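Local coordinates for protein transcriptional regulator, putative (Pseudomonas syringae pv. tomato, PDB 2R5F) that probably acts as a SorC-family transcriptional regulator that binds DNA and responds to a carbohydrate through a putative sugar-binding domain, at residues H9-L12 with E13-Q17; K144-L147 with H148-S152; T53-S56 with A57-I61; A239-G242 with A243-G247. One frame throughout, in Å; residues are numbered along the deposited sequence.

Interaction 1 (H9-L12 with E13-Q17). With SO4 (sulfate ion), chain C.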
loop_
_atom_site.group_PDB
_atom_site.type_symbol
_atom_site.label_atom_id
_atom_site.label_comp_id
_atom_site.label_asym_id
_atom_site.label_seq_id
_atom_site.Cartn_x
_atom_site.Cartn_y
_atom_site.Cartn_z
ATOM N N HIS A 9 -19.911 2.140 -8.903
ATOM C CA HIS A 9 -20.340 1.100 -7.943
ATOM C C HIS A 9 -20.470 1.562 -6.496
ATOM O O HIS A 9 -19.890 0.975 -5.588
ATOM C CB HIS A 9 -19.447 -0.141 -8.070
ATOM C CG HIS A 9 -19.419 -0.699 -9.455
ATOM N ND1 HIS A 9 -20.406 -1.523 -9.943
ATOM C CD2 HIS A 9 -18.551 -0.503 -10.472
ATOM C CE1 HIS A 9 -20.141 -1.831 -11.197
ATOM N NE2 HIS A 9 -19.010 -1.234 -11.538
ATOM N N LEU A 10 -21.297 2.590 -6.291
ATOM C CA LEU A 10 -21.371 3.296 -5.010
ATOM C C LEU A 10 -22.051 2.477 -3.936
ATOM O O LEU A 10 -21.698 2.573 -2.757
ATOM C CB LEU A 10 -22.065 4.656 -5.167
ATOM C CG LEU A 10 -21.371 5.777 -5.963
ATOM C CD1 LEU A 10 -22.245 7.056 -5.962
ATOM C CD2 LEU A 10 -19.946 6.084 -5.484
ATOM N N GLU A 11 -23.036 1.677 -4.348
ATOM C CA GLU A 11 -23.704 0.762 -3.445
ATOM C C GLU A 11 -22.785 -0.398 -2.986
ATOM O O GLU A 11 -22.782 -0.788 -1.817
ATOM C CB GLU A 11 -24.978 0.235 -4.095
ATOM C CG GLU A 11 -25.949 1.350 -4.513
ATOM C CD GLU A 11 -27.210 0.823 -5.159
ATOM O OE1 GLU A 11 -27.243 -0.378 -5.551
ATOM O OE2 GLU A 11 -28.190 1.606 -5.268
ATOM N N LEU A 12 -22.009 -0.945 -3.899
ATOM C CA LEU A 12 -21.041 -1.985 -3.542
ATOM C C LEU A 12 -19.994 -1.433 -2.543
ATOM O O LEU A 12 -19.699 -2.063 -1.525
ATOM C CB LEU A 12 -20.381 -2.541 -4.812
ATOM C CG LEU A 12 -19.313 -3.636 -4.762
ATOM C CD1 LEU A 12 -19.861 -4.828 -3.987
ATOM C CD2 LEU A 12 -18.944 -4.058 -6.200
ATOM N N GLU A 13 -19.458 -0.249 -2.832
ATOM C CA GLU A 13 -18.575 0.459 -1.908
ATOM C C GLU A 13 -19.165 0.551 -0.498
ATOM O O GLU A 13 -18.514 0.154 0.492
ATOM C CB GLU A 13 -18.292 1.863 -2.445
ATOM C CG GLU A 13 -17.383 1.852 -3.672
ATOM C CD GLU A 13 -17.107 3.246 -4.262
ATOM O OE1 GLU A 13 -17.518 4.262 -3.666
ATOM O OE2 GLU A 13 -16.463 3.323 -5.341
ATOM N N THR A 14 -20.402 1.071 -0.421
ATOM C CA THR A 14 -21.143 1.185 0.832
ATOM C C THR A 14 -21.290 -0.131 1.634
ATOM O O THR A 14 -21.055 -0.141 2.846
ATOM C CB THR A 14 -22.544 1.811 0.579
ATOM O OG1 THR A 14 -22.345 3.157 0.145
ATOM C CG2 THR A 14 -23.363 1.816 1.830
ATOM N N ARG A 15 -21.688 -1.221 0.975
ATOM C CA ARG A 15 -21.832 -2.536 1.648
ATOM C C ARG A 15 -20.509 -3.054 2.227
ATOM O O ARG A 15 -20.473 -3.556 3.345
ATOM C CB ARG A 15 -22.468 -3.588 0.712
ATOM C CG ARG A 15 -23.942 -3.301 0.362
ATOM C CD ARG A 15 -24.617 -4.424 -0.460
ATOM N NE ARG A 15 -24.089 -4.480 -1.828
ATOM C CZ ARG A 15 -24.629 -3.856 -2.874
ATOM N NH1 ARG A 15 -25.730 -3.127 -2.718
ATOM N NH2 ARG A 15 -24.065 -3.956 -4.072
ATOM N N LEU A 16 -19.428 -2.909 1.457
ATOM C CA LEU A 16 -18.091 -3.316 1.879
ATOM C C LEU A 16 -17.620 -2.503 3.095
ATOM O O LEU A 16 -17.102 -3.074 4.061
ATOM C CB LEU A 16 -17.095 -3.205 0.713
ATOM C CG LEU A 16 -17.274 -4.202 -0.456
ATOM C CD1 LEU A 16 -16.172 -4.042 -1.484
ATOM C CD2 LEU A 16 -17.309 -5.614 0.019
ATOM N N GLN A 17 -17.835 -1.182 3.054
ATOM C CA GLN A 17 -17.560 -0.294 4.196
ATOM C C GLN A 17 -18.309 -0.723 5.451
ATOM O O GLN A 17 -17.728 -0.749 6.523
ATOM C CB GLN A 17 -17.881 1.164 3.858
ATOM C CG GLN A 17 -16.965 1.752 2.774
ATOM C CD GLN A 17 -17.417 3.093 2.267
ATOM O OE1 GLN A 17 -16.809 3.666 1.373
ATOM N NE2 GLN A 17 -18.476 3.613 2.837
HETATM S S SO4 C . -23.182 -2.121 -7.460
HETATM O O1 SO4 C . -23.819 -3.069 -6.534
HETATM O O2 SO4 C . -24.155 -1.577 -8.403
HETATM O O3 SO4 C . -22.635 -0.994 -6.685
HETATM O O4 SO4 C . -22.166 -2.856 -8.232
HETATM O O HOH W 1 -17.448 2.808 -7.651
#

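Interaction 2 (K144-L147 with H148-S152)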
loop_
_atom_site.group_PDB
_atom_site.type_symbol
_atom_site.label_atom_id
_atom_site.label_comp_id
_atom_site.label_asym_id
_atom_site.label_seq_id
_atom_site.Cartn_x
_atom_site.Cartn_y
_atom_site.Cartn_z
ATOM N N LYS A 144 18.533 3.160 10.512
ATOM C CA LYS A 144 17.879 3.742 11.700
ATOM C C LYS A 144 17.194 5.067 11.390
ATOM O O LYS A 144 16.221 5.431 12.040
ATOM C CB LYS A 144 18.873 3.953 12.860
ATOM C CG LYS A 144 19.563 2.687 13.377
ATOM C CD LYS A 144 20.169 2.839 14.784
ATOM C CE LYS A 144 20.947 4.151 15.001
ATOM N NZ LYS A 144 21.747 4.142 16.304
ATOM N N GLU A 145 17.742 5.783 10.417
ATOM C CA GLU A 145 17.161 7.020 9.895
ATOM C C GLU A 145 15.738 6.781 9.341
ATOM O O GLU A 145 14.794 7.513 9.666
ATOM C CB GLU A 145 18.118 7.581 8.825
ATOM C CG GLU A 145 17.641 8.815 8.094
ATOM C CD GLU A 145 18.272 10.098 8.596
ATOM O OE1 GLU A 145 17.587 10.830 9.360
ATOM O OE2 GLU A 145 19.443 10.378 8.229
ATOM N N VAL A 146 15.586 5.724 8.546
ATOM C CA VAL A 146 14.281 5.307 8.057
ATOM C C VAL A 146 13.419 4.789 9.210
ATOM O O VAL A 146 12.272 5.206 9.342
ATOM C CB VAL A 146 14.396 4.249 6.935
ATOM C CG1 VAL A 146 13.028 3.676 6.573
ATOM C CG2 VAL A 146 15.046 4.847 5.713
ATOM N N LEU A 147 13.976 3.906 10.044
ATOM C CA LEU A 147 13.231 3.368 11.195
ATOM C C LEU A 147 12.666 4.478 12.076
ATOM O O LEU A 147 11.554 4.378 12.581
ATOM C CB LEU A 147 14.096 2.427 12.051
ATOM C CG LEU A 147 14.495 1.048 11.533
ATOM C CD1 LEU A 147 15.487 0.352 12.502
ATOM C CD2 LEU A 147 13.266 0.151 11.262
ATOM N N HIS A 148 13.446 5.539 12.250
ATOM C CA HIS A 148 13.045 6.690 13.033
ATOM C C HIS A 148 11.756 7.341 12.495
ATOM O O HIS A 148 10.909 7.830 13.263
ATOM C CB HIS A 148 14.195 7.695 13.057
ATOM C CG HIS A 148 13.891 8.945 13.812
ATOM N ND1 HIS A 148 13.949 9.015 15.188
ATOM C CD2 HIS A 148 13.542 10.182 13.386
ATOM C CE1 HIS A 148 13.637 10.240 15.576
ATOM N NE2 HIS A 148 13.383 10.967 14.503
ATOM N N ARG A 149 11.621 7.338 11.174
ATOM C CA ARG A 149 10.526 8.017 10.504
ATOM C C ARG A 149 9.179 7.311 10.673
ATOM O O ARG A 149 8.143 7.972 10.609
ATOM C CB ARG A 149 10.821 8.193 9.012
ATOM C CG ARG A 149 12.172 8.795 8.629
ATOM C CD ARG A 149 12.430 10.175 9.226
ATOM N NE ARG A 149 11.210 10.969 9.377
ATOM C CZ ARG A 149 11.089 12.031 10.177
ATOM N NH1 ARG A 149 9.921 12.674 10.248
ATOM N NH2 ARG A 149 12.120 12.449 10.909
ATOM N N PHE A 150 9.197 5.992 10.892
ATOM C CA PHE A 150 7.957 5.197 11.012
ATOM C C PHE A 150 6.941 5.836 11.943
ATOM O O PHE A 150 5.741 5.795 11.694
ATOM C CB PHE A 150 8.220 3.760 11.490
ATOM C CG PHE A 150 8.880 2.869 10.466
ATOM C CD1 PHE A 150 9.151 3.323 9.186
ATOM C CD2 PHE A 150 9.224 1.570 10.800
ATOM C CE1 PHE A 150 9.773 2.497 8.248
ATOM C CE2 PHE A 150 9.842 0.725 9.882
ATOM C CZ PHE A 150 10.116 1.187 8.606
ATOM N N ASP A 151 7.425 6.440 13.017
ATOM C CA ASP A 151 6.520 6.991 14.004
ATOM C C ASP A 151 5.876 8.321 13.582
ATOM O O ASP A 151 4.859 8.726 14.155
ATOM C CB ASP A 151 7.223 7.070 15.359
ATOM C CG ASP A 151 7.430 5.688 15.972
ATOM O OD1 ASP A 151 6.448 5.141 16.526
ATOM O OD2 ASP A 151 8.562 5.146 15.872
ATOM N N SER A 152 6.452 8.976 12.572
ATOM C CA SER A 152 5.896 10.229 12.049
ATOM C C SER A 152 4.886 9.968 10.918
ATOM O O SER A 152 4.050 10.829 10.616
ATOM C CB SER A 152 7.012 11.189 11.586
ATOM O OG SER A 152 8.123 11.215 12.485
HETATM O O HOH W 2 15.194 10.831 10.571
#

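Interaction 3 (T53-S56 with A57-I61)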
loop_
_atom_site.group_PDB
_atom_site.type_symbol
_atom_site.label_atom_id
_atom_site.label_comp_id
_atom_site.label_asym_id
_atom_site.label_seq_id
_atom_site.Cartn_x
_atom_site.Cartn_y
_atom_site.Cartn_z
ATOM N N THR A 53 -6.069 14.511 -4.873
ATOM C CA THR A 53 -7.161 15.258 -4.281
ATOM C C THR A 53 -7.271 15.116 -2.760
ATOM O O THR A 53 -7.942 15.909 -2.105
ATOM C CB THR A 53 -8.510 14.942 -4.978
ATOM O OG1 THR A 53 -8.985 13.649 -4.594
ATOM C CG2 THR A 53 -8.366 15.001 -6.510
ATOM N N SER A 54 -6.600 14.108 -2.206
ATOM C CA SER A 54 -6.735 13.761 -0.788
ATOM C C SER A 54 -5.431 13.859 -0.036
ATOM O O SER A 54 -5.395 13.573 1.148
ATOM C CB SER A 54 -7.322 12.350 -0.610
ATOM O OG SER A 54 -8.565 12.237 -1.296
ATOM N N LEU A 55 -4.360 14.257 -0.712
ATOM C CA LEU A 55 -3.079 14.461 -0.031
ATOM C C LEU A 55 -2.916 15.867 0.516
ATOM O O LEU A 55 -3.270 16.868 -0.133
ATOM C CB LEU A 55 -1.890 14.095 -0.945
ATOM C CG LEU A 55 -0.453 14.057 -0.399
ATOM C CD1 LEU A 55 -0.284 13.041 0.767
ATOM C CD2 LEU A 55 0.507 13.769 -1.557
ATOM N N SER A 56 -2.371 15.922 1.728
ATOM C CA SER A 56 -2.068 17.166 2.424
ATOM C C SER A 56 -0.544 17.392 2.419
ATOM O O SER A 56 0.225 16.428 2.388
ATOM C CB SER A 56 -2.570 17.076 3.861
ATOM O OG SER A 56 -1.959 18.065 4.677
ATOM N N ALA A 57 -0.122 18.655 2.475
ATOM C CA ALA A 57 1.301 19.001 2.483
ATOM C C ALA A 57 1.956 18.618 3.808
ATOM O O ALA A 57 3.184 18.504 3.892
ATOM C CB ALA A 57 1.504 20.479 2.185
ATOM N N GLN A 58 1.122 18.405 4.826
ATOM C CA GLN A 58 1.557 17.997 6.160
ATOM C C GLN A 58 1.744 16.480 6.301
ATOM O O GLN A 58 2.335 16.017 7.282
ATOM C CB GLN A 58 0.562 18.499 7.205
ATOM C CG GLN A 58 1.053 19.666 8.053
ATOM C CD GLN A 58 1.635 20.812 7.229
ATOM O OE1 GLN A 58 0.910 21.530 6.530
ATOM N NE2 GLN A 58 2.948 20.995 7.324
ATOM N N ASP A 59 1.270 15.721 5.317
ATOM C CA ASP A 59 1.332 14.245 5.359
ATOM C C ASP A 59 2.768 13.727 5.234
ATOM O O ASP A 59 3.553 14.231 4.430
ATOM C CB ASP A 59 0.476 13.631 4.245
ATOM C CG ASP A 59 -0.989 13.385 4.650
ATOM O OD1 ASP A 59 -1.312 13.158 5.839
ATOM O OD2 ASP A 59 -1.838 13.386 3.740
ATOM N N HIS A 60 3.097 12.732 6.054
ATOM C CA HIS A 60 4.361 12.025 5.994
ATOM C C HIS A 60 4.013 10.649 5.459
ATOM O O HIS A 60 3.379 9.862 6.165
ATOM C CB HIS A 60 4.940 11.880 7.405
ATOM C CG HIS A 60 5.261 13.184 8.075
ATOM N ND1 HIS A 60 6.543 13.546 8.421
ATOM C CD2 HIS A 60 4.463 14.209 8.459
ATOM C CE1 HIS A 60 6.522 14.735 8.992
ATOM N NE2 HIS A 60 5.271 15.158 9.031
ATOM N N ILE A 61 4.428 10.371 4.227
ATOM C CA ILE A 61 4.003 9.204 3.494
ATOM C C ILE A 61 4.968 8.031 3.646
ATOM O O ILE A 61 6.170 8.221 3.576
ATOM C CB ILE A 61 3.881 9.534 1.999
ATOM C CG1 ILE A 61 2.795 10.593 1.790
ATOM C CG2 ILE A 61 3.646 8.234 1.173
ATOM C CD1 ILE A 61 2.818 11.218 0.440
#

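Interaction 4 (A239-G242 with A243-G247)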
loop_
_atom_site.group_PDB
_atom_site.type_symbol
_atom_site.label_atom_id
_atom_site.label_comp_id
_atom_site.label_asym_id
_atom_site.label_seq_id
_atom_site.Cartn_x
_atom_site.Cartn_y
_atom_site.Cartn_z
ATOM N N ALA A 239 -6.716 -12.813 1.050
ATOM C CA ALA A 239 -5.643 -11.967 1.562
ATOM C C ALA A 239 -6.163 -10.595 1.956
ATOM O O ALA A 239 -5.889 -10.124 3.059
ATOM C CB ALA A 239 -4.528 -11.831 0.525
ATOM N N ILE A 240 -6.893 -9.949 1.050
ATOM C CA ILE A 240 -7.504 -8.641 1.307
ATOM C C ILE A 240 -8.534 -8.680 2.449
ATOM O O ILE A 240 -8.550 -7.780 3.308
ATOM C CB ILE A 240 -8.124 -8.072 0.034
ATOM C CG1 ILE A 240 -7.020 -7.876 -1.034
ATOM C CG2 ILE A 240 -8.807 -6.714 0.310
ATOM C CD1 ILE A 240 -7.584 -7.754 -2.437
ATOM N N LYS A 241 -9.382 -9.708 2.472
ATOM C CA LYS A 241 -10.323 -9.873 3.592
ATOM C C LYS A 241 -9.603 -10.017 4.939
ATOM O O LYS A 241 -10.030 -9.418 5.939
ATOM C CB LYS A 241 -11.270 -11.047 3.366
ATOM C CG LYS A 241 -12.061 -11.450 4.606
ATOM C CD LYS A 241 -13.280 -12.270 4.243
ATOM C CE LYS A 241 -13.685 -13.166 5.447
ATOM N NZ LYS A 241 -15.032 -13.710 5.219
ATOM N N GLY A 242 -8.533 -10.824 4.961
ATOM C CA GLY A 242 -7.636 -10.919 6.123
ATOM C C GLY A 242 -7.129 -9.557 6.592
ATOM O O GLY A 242 -7.226 -9.233 7.803
ATOM N N ALA A 243 -6.612 -8.755 5.653
ATOM C CA ALA A 243 -6.139 -7.387 5.950
ATOM C C ALA A 243 -7.280 -6.499 6.470
ATOM O O ALA A 243 -7.091 -5.793 7.455
ATOM C CB ALA A 243 -5.470 -6.751 4.732
ATOM N N LEU A 244 -8.464 -6.571 5.832
ATOM C CA LEU A 244 -9.687 -5.890 6.280
ATOM C C LEU A 244 -10.132 -6.317 7.662
ATOM O O LEU A 244 -10.513 -5.461 8.507
ATOM C CB LEU A 244 -10.822 -6.156 5.301
ATOM C CG LEU A 244 -10.740 -5.476 3.928
ATOM C CD1 LEU A 244 -11.865 -5.968 3.047
ATOM C CD2 LEU A 244 -10.773 -3.983 4.077
ATOM N N LEU A 245 -10.104 -7.631 7.909
ATOM C CA LEU A 245 -10.504 -8.153 9.216
ATOM C C LEU A 245 -9.523 -7.842 10.328
ATOM O O LEU A 245 -9.911 -7.795 11.524
ATOM C CB LEU A 245 -10.799 -9.663 9.188
ATOM C CG LEU A 245 -12.092 -10.123 8.521
ATOM C CD1 LEU A 245 -12.399 -11.552 8.938
ATOM C CD2 LEU A 245 -13.240 -9.206 8.878
ATOM N N GLY A 246 -8.261 -7.656 9.970
ATOM C CA GLY A 246 -7.233 -7.251 10.956
ATOM C C GLY A 246 -7.247 -5.767 11.266
ATOM O O GLY A 246 -6.511 -5.286 12.140
ATOM N N GLY A 247 -8.073 -5.035 10.531
ATOM C CA GLY A 247 -8.213 -3.594 10.679
ATOM C C GLY A 247 -7.050 -2.766 10.171
ATOM O O GLY A 247 -6.846 -1.654 10.647
#

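Interaction 1 (H9-L12 with E13-Q17)
R15 runs back along the helix toward E11 and L12 because its chain bends about its CG-CD bond (chi3 -70°), while H9, with CG anti to its carbonyl carbon (chi1 -56°), swings its ring to the same end; between them they grip a sulfate ion, probably from the crystallisation liquor. The ion receives three hydrogen bonds at the first turn of the helix: R15 NH2 gives a short but bent one to sulfate O1 at 2.6 Å, H9 ND1 one to O4 at 2.8 Å, and the backbone L12 N one to O3 at 2.9 Å. The sulfur lies in plane at the edge of the H9 ring and O1 in plane at the edge of the R15 guanidinium, one face of which rests over E11 O. The helix N-terminus probably adds to the attraction, and the E11 carboxylate stays just beyond salt-bridge range of R15. H9 occupies the N-cap position, and its carbonyl takes a nearly straight bond from E13 N (174°). L10 O is held twice, by T14 OG1 at 3.0 Å and by T14 N from the opposite face of its carbonyl plane. A water links H9 N to E13 OE2. H9 NE2 is bonded to E29 and E13 OE2 to V27 N, tying this end of helix 10-20 to the region of strand 24-28, while L12 and L16 pack on A259 of helix 256-262.

Interaction 2 (K144-L147 with H148-S152)
H148 N bonds to K144 O at 2.8 Å in the usual i to i+4 manner, but R149 N turns to V146 O, three residues back and from above its carbonyl plane, and F150 N reaches L147 O only weakly, as the regular bonding of helix 138-149 gives out. F150 folds back over this last turn, its CG anti to the carbonyl carbon (chi1 -72°), with L147 CA above the centre of one ring face. The ring meets two side chains: CE1 touches V146 CG1 at 3.8 Å and CE2 touches L147 CD2 at 3.7 Å, each at a slant. In R149 chi1 (-50°) sets CG against E145 O at 3.1 Å, and bends at chi2 and chi3 then carry the guanidinium off to E88, its salt-bridge partner, and F120, with which it makes a cation-pi contact. A water donates to E145 OE1 at 2.7 Å and is linked only weakly to E145 O and R149 NH2. V146 and F150 both press on V90 of strand 88-94. Apolar packing thus buries V146 and F150 against the sheet, whereas the charge of R149 is probably balanced mainly by E88, its water link toward E145 being weak.

Interaction 3 (T53-S56 with A57-I61)
S56 and D59 close a type I beta turn with D59 N bonded to S56 O at 3.2 Å, the donor standing well above the carbonyl plane. Two side-chain bonds reinforce it. With chi1 at 162°, S56 swings its OG beside the carbonyl carbon, toward the next peptides, where it accepts from Q58 N at 3.1 Å and forms an ST turn. In return D59 OD2 reaches back to S56 N at 3.3 Å, met from above the carboxylate plane with a fairly straight N-H (165°). Next to the turn L55 brings CD1 against D59 OD2, at 3.4 Å, and against I61 CD1, at 3.6 Å, so one methyl group separates the carboxylate from the apolar layer; the L55 and I61 side chains cross at about a right angle. Further out, D59 OD1 is hydrogen-bonded to T154 OG1, which is also hydrogen-bonded to H60 N, while R226 makes a long, weak ion pair with D59 OD2. L55 and I61 continue onto L155 of strand 155-162 and L115 of helix 101-115. This is a tight alpha-to-beta connection, taking the chain from helix 36-54 into strand 60-63, which pairs in parallel with strands 88-94 and 155-162, consistent with a Rossmann-like alpha/beta fold.

Interaction 4 (A239-G242 with A243-G247)
A243 N, L244 N, L245 N and G246 N each bond to the carbonyl oxygen four residues earlier, so the acceptors A239 O, I240 O, K241 O and G242 O are all satisfied. The central pair is short, 2.8 Å from L244 N to I240 O and 2.7 Å from L245 N to K241 O, while the bond from G246 N to G242 O is the most bent of the four at 140°. G246 N also makes a weak bond to A243 O. At the C-terminal end G247 takes a positive phi (72°) and its N bonds to L244 O at 3.2 Å, completing a Schellman motif. Side chains run in step along the helix: I240 CG2 lies beside L244 CD1 at 4.2 Å, both pointing the same way, and the extended K241 chain lies alongside L245, with CE 4.1 Å from L245 CD1. I240, K241 and L244 press on L262 of helix 256-262, whereas K241, L244 and L245 meet Y20 of helix 10-20. With the peptide groups of this turn bonded to one another, this helix of the strand 226-230, helix 237-245, strand 251-255 crossover offers an apolar face to its neighbours, and the lysine contributes its methylene chain to the packing.

Overall arrangement
Along the chain the order is interaction 1, interaction 3, interaction 2, interaction 4. Interactions 1 and 2 lie on opposite sides of the chain's centre, their own centres about 35 Å apart. Interactions 2 and 3 meet directly: the segment just after helix 138-149 packs on H60, where S152 O touches H60 CB at 3.5 Å, and E88 serves both R149 and H60. Interactions 1 and 4, centres about 17 Å apart, do not touch, but helices 10-20 and 237-245 meet through Y20 and both pack against helix 256-262. The two groups are joined by one mixed sheet, which includes strands 24-28, 60-63, 88-94 and 251-255, a single alpha/beta core consistent with a putative sugar-binding domain.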